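Local coordinates for DNAation factor-related protein 4 (Drosophila melanogaster, PDB 5XPC), which probably acts as an apoptotic DNA-cutting nuclease, of which this chain holds the CIDE domain, a ubiquitin-like module that forms higher-order assemblies for DNA fragmentation, at residues B[28-31]-B[32-36]; B[73-76]-B[77-81]. One frame throughout, in Å; residues are numbered along the deposited sequence.

Contact 1 (B[28-31]-B[32-36]); sequences NSLE and MLIAK
Met32 reaches back along the first turn of helix 30-40 and lays its thioether end beside the side-chain amide of Asn28, at the N-terminal cap of this helix, which packs on the sheet of the ubiquitin-like CIDE fold. Its chain runs extended as far as SD and bends only at the last torsion (chi3 -65°), which carries CE to 3.3 Å from Asn28 OD1. The two side chains cross at about a right angle, and Asn28 N adds a weak hydrogen bond to Met32 SD at 3.7 Å. Met9 and Ala27 of the same chain also pack on Met32. With an alanine at Asn28, the methyl of Met32 would probably lose the side-chain amide it rests on and be freer to swing, though the weak backbone bond to SD could remain. Between these two residues sits the N-cap itself: Ser29 OG accepts from Met32 N at 2.9 Å, a nearly straight bond (165°), while Asp60 takes the N-H of Leu30. Leu30, just after the cap, meets Ile34 one turn on: Leu30 CD1 lies 3.8 Å from Ile34 CD1, and both side chains also rest on Leu48 of strand 47-50. CG1 of Ile34 lies beside its own backbone N (chi1 -70°) and so folds back toward the preceding turn. There Ile34 CG1 comes to 3.4 Å from Leu30 O, the carbonyl oxygen that also accepts from Ile34 N.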
loop_
_atom_site.group_PDB
_atom_site.type_symbol
_atom_site.label_atom_id
_atom_site.label_comp_id
_atom_site.label_asym_id
_atom_site.label_seq_id
_atom_site.Cartn_x
_atom_site.Cartn_y
_atom_site.Cartn_z
ATOM N N ASN B 28 25.714 3.138 5.888
ATOM C CA ASN B 28 24.888 3.533 7.020
ATOM C C ASN B 28 24.211 4.881 6.801
ATOM O O ASN B 28 23.612 5.418 7.735
ATOM C CB ASN B 28 25.722 3.549 8.308
ATOM C CG ASN B 28 26.851 4.565 8.274
ATOM O OD1 ASN B 28 26.954 5.373 7.354
ATOM N ND2 ASN B 28 27.697 4.542 9.298
ATOM N N SER B 29 24.307 5.446 5.597
ATOM C CA SER B 29 23.648 6.706 5.280
ATOM C C SER B 29 23.555 6.827 3.767
ATOM O O SER B 29 24.312 6.189 3.026
ATOM C CB SER B 29 24.401 7.911 5.862
ATOM O OG SER B 29 25.570 8.187 5.098
ATOM N N LEU B 30 22.614 7.660 3.317
ATOM C CA LEU B 30 22.524 7.951 1.892
ATOM C C LEU B 30 23.797 8.631 1.396
ATOM O O LEU B 30 24.295 8.316 0.306
ATOM C CB LEU B 30 21.298 8.819 1.614
ATOM C CG LEU B 30 21.088 9.283 0.174
ATOM C CD1 LEU B 30 20.961 8.085 -0.760
ATOM C CD2 LEU B 30 19.845 10.182 0.088
ATOM N N GLU B 31 24.339 9.560 2.190
ATOM C CA GLU B 31 25.594 10.216 1.826
ATOM C C GLU B 31 26.698 9.195 1.569
ATOM O O GLU B 31 27.410 9.268 0.557
ATOM C CB GLU B 31 26.009 11.189 2.930
ATOM C CG GLU B 31 27.393 11.776 2.741
ATOM C CD GLU B 31 27.732 12.816 3.791
ATOM O OE1 GLU B 31 27.141 12.772 4.892
ATOM O OE2 GLU B 31 28.588 13.684 3.510
ATOM N N MET B 32 26.849 8.229 2.478
ATOM C CA MET B 32 27.863 7.191 2.300
ATOM C C MET B 32 27.565 6.316 1.084
ATOM O O MET B 32 28.481 5.951 0.332
ATOM C CB MET B 32 27.963 6.328 3.560
ATOM C CG MET B 32 28.899 5.126 3.388
ATOM S SD MET B 32 29.097 4.080 4.848
ATOM C CE MET B 32 29.907 5.201 5.993
ATOM N N LEU B 33 26.297 5.945 0.880
ATOM C CA LEU B 33 25.975 5.055 -0.232
ATOM C C LEU B 33 26.273 5.724 -1.562
ATOM O O LEU B 33 26.811 5.090 -2.479
ATOM C CB LEU B 33 24.510 4.622 -0.177
ATOM C CG LEU B 33 24.054 3.624 -1.247
ATOM C CD1 LEU B 33 25.014 2.424 -1.331
ATOM C CD2 LEU B 33 22.628 3.128 -0.945
ATOM N N ILE B 34 25.950 7.016 -1.677
ATOM C CA ILE B 34 26.232 7.740 -2.910
ATOM C C ILE B 34 27.738 7.874 -3.123
ATOM O O ILE B 34 28.231 7.724 -4.247
ATOM C CB ILE B 34 25.528 9.108 -2.891
ATOM C CG1 ILE B 34 24.016 8.909 -3.025
ATOM C CG2 ILE B 34 26.077 10.016 -3.999
ATOM C CD1 ILE B 34 23.233 10.178 -3.052
ATOM N N ALA B 35 28.492 8.152 -2.060
ATOM C CA ALA B 35 29.937 8.294 -2.210
ATOM C C ALA B 35 30.576 6.986 -2.666
ATOM O O ALA B 35 31.440 6.980 -3.554
ATOM C CB ALA B 35 30.558 8.774 -0.899
ATOM N N LYS B 36 30.152 5.863 -2.081
ATOM C CA LYS B 36 30.703 4.572 -2.480
ATOM C C LYS B 36 30.270 4.198 -3.893
ATOM O O LYS B 36 31.043 3.590 -4.644
ATOM C CB LYS B 36 30.284 3.499 -1.477
ATOM C CG LYS B 36 30.897 3.674 -0.094
ATOM C CD LYS B 36 30.606 2.450 0.796
ATOM C CE LYS B 36 31.445 2.484 2.062
ATOM N NZ LYS B 36 31.206 1.296 2.949
#

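Contact 2 (B[73-76]-B[77-81]); sequences IVSG and PDAVI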
loop_
_atom_site.group_PDB
_atom_site.type_symbol
_atom_site.label_atom_id
_atom_site.label_comp_id
_atom_site.label_asym_id
_atom_site.label_seq_id
_atom_site.Cartn_x
_atom_site.Cartn_y
_atom_site.Cartn_z
ATOM N N ILE B 73 19.527 2.302 -9.205
ATOM C CA ILE B 73 20.282 2.827 -10.337
ATOM C C ILE B 73 20.946 4.122 -9.893
ATOM O O ILE B 73 20.269 5.028 -9.382
ATOM C CB ILE B 73 19.374 3.093 -11.550
ATOM C CG1 ILE B 73 18.502 1.872 -11.857
ATOM C CG2 ILE B 73 20.216 3.548 -12.760
ATOM C CD1 ILE B 73 19.294 0.652 -12.218
ATOM N N VAL B 74 22.258 4.232 -10.085
ATOM C CA VAL B 74 22.948 5.498 -9.860
ATOM C C VAL B 74 23.063 6.220 -11.196
ATOM O O VAL B 74 23.422 5.612 -12.216
ATOM C CB VAL B 74 24.323 5.303 -9.195
ATOM C CG1 VAL B 74 25.256 4.448 -10.057
ATOM C CG2 VAL B 74 24.952 6.672 -8.869
ATOM N N SER B 75 22.732 7.507 -11.200
ATOM C CA SER B 75 22.684 8.277 -12.436
ATOM C C SER B 75 22.827 9.752 -12.097
ATOM O O SER B 75 22.822 10.144 -10.929
ATOM C CB SER B 75 21.376 8.020 -13.188
ATOM O OG SER B 75 21.352 8.701 -14.421
ATOM N N GLY B 76 22.935 10.574 -13.139
ATOM C CA GLY B 76 22.936 12.004 -12.968
ATOM C C GLY B 76 21.609 12.540 -12.469
ATOM O O GLY B 76 20.734 11.802 -12.008
ATOM N N PRO B 77 21.446 13.855 -12.548
ATOM C CA PRO B 77 20.252 14.500 -11.986
ATOM C C PRO B 77 19.031 14.338 -12.873
ATOM O O PRO B 77 19.129 14.143 -14.088
ATOM C CB PRO B 77 20.632 15.983 -11.903
ATOM C CG PRO B 77 22.007 16.103 -12.386
ATOM C CD PRO B 77 22.449 14.816 -13.012
ATOM N N ASP B 78 17.863 14.465 -12.225
ATOM C CA ASP B 78 16.557 14.464 -12.877
ATOM C C ASP B 78 16.482 13.352 -13.911
ATOM O O ASP B 78 15.896 13.519 -14.985
ATOM C CB ASP B 78 16.265 15.825 -13.519
ATOM C CG ASP B 78 16.661 16.995 -12.625
ATOM O OD1 ASP B 78 17.689 17.652 -12.910
ATOM O OD2 ASP B 78 15.946 17.249 -11.631
ATOM N N ALA B 79 17.083 12.211 -13.585
ATOM C CA ALA B 79 17.279 11.165 -14.570
ATOM C C ALA B 79 15.970 10.439 -14.842
ATOM O O ALA B 79 15.118 10.303 -13.959
ATOM C CB ALA B 79 18.337 10.184 -14.084
ATOM N N VAL B 80 15.805 9.999 -16.085
ATOM C CA VAL B 80 14.759 9.057 -16.455
ATOM C C VAL B 80 15.451 7.708 -16.607
ATOM O O VAL B 80 16.063 7.402 -17.636
ATOM C CB VAL B 80 14.016 9.486 -17.723
ATOM C CG1 VAL B 80 13.063 8.388 -18.173
ATOM C CG2 VAL B 80 13.246 10.783 -17.460
ATOM N N ILE B 81 15.408 6.929 -15.582
ATOM C CA ILE B 81 16.099 5.656 -15.618
ATOM C C ILE B 81 15.173 4.638 -16.261
ATOM O O ILE B 81 13.945 4.789 -16.275
ATOM C CB ILE B 81 16.559 5.239 -14.204
ATOM C CG1 ILE B 81 15.371 4.846 -13.334
ATOM C CG2 ILE B 81 17.322 6.387 -13.539
ATOM C CD1 ILE B 81 15.106 3.360 -13.267
#
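Ile73 overlaps Ile81 obliquely through both branches: Ile73 CG1 meets Ile81 CD1 at 4.0 Å, and Ile73 CG2 lies 4.1 Å from Ile81 CG2. On Ile81, CG1 sits between the backbone N and the carbonyl carbon (chi1 71°), which sets CG2 beside the backbone N and against Ile73 CG2; a further turn at chi2 brings CD1 to Ile73 CG1. Both residues are buried, with Thr15 and Arg19 also against Ile73, and Asn17 and Tyr49 against Ile81. The chain here leaves the last strand of the ubiquitin-like sheet, 71-75, and doubles back over one face of it as an irregular loop leading to helix 84-92; the chain direction turns by 143° between the two halves. Nearer the bend the packing passes to small groups. Ser75 points its side chain at the returning loop, and with OG anti to the backbone N (chi1 -177°) the hydroxyl oxygen comes to 3.4 Å from Ala79 CB, a van der Waals approach. That methyl sits on the inside of the bend, with Ala79 CB 3.6 Å from Gly76 O. Tyr49, on the neighbouring strand 47-50, ties the two sides together: its hydroxyl is hydrogen-bonded both to Gly76 O and to Ala79 N. Pro77, next after Gly76, has its ring on the outside of the bend, against Glu45.

How the contacts relate
Along the chain contact 1 closes before contact 2 opens, and both belong to the same CIDE-N domain. Their centres lie about 16 Å apart and their nearest atoms about 6 Å, without touching. Contact 1 starts helix 30-40, just after strand 22-27, outermost in this chain's sheet; contact 2 ends strand 71-75, which runs between strands 10-15 and 47-50. Strand 47-50 connects them: Leu48 packs against the helix and against Val74, while Tyr49 holds the loop of 77-81. The helix and the returning loop are thus joined through one strand. Toward the assembly they differ, since Lys36, in segment 32-36, makes a salt bridge to Asp59 of a second subunit, whereas contact 2 meets no other chain there.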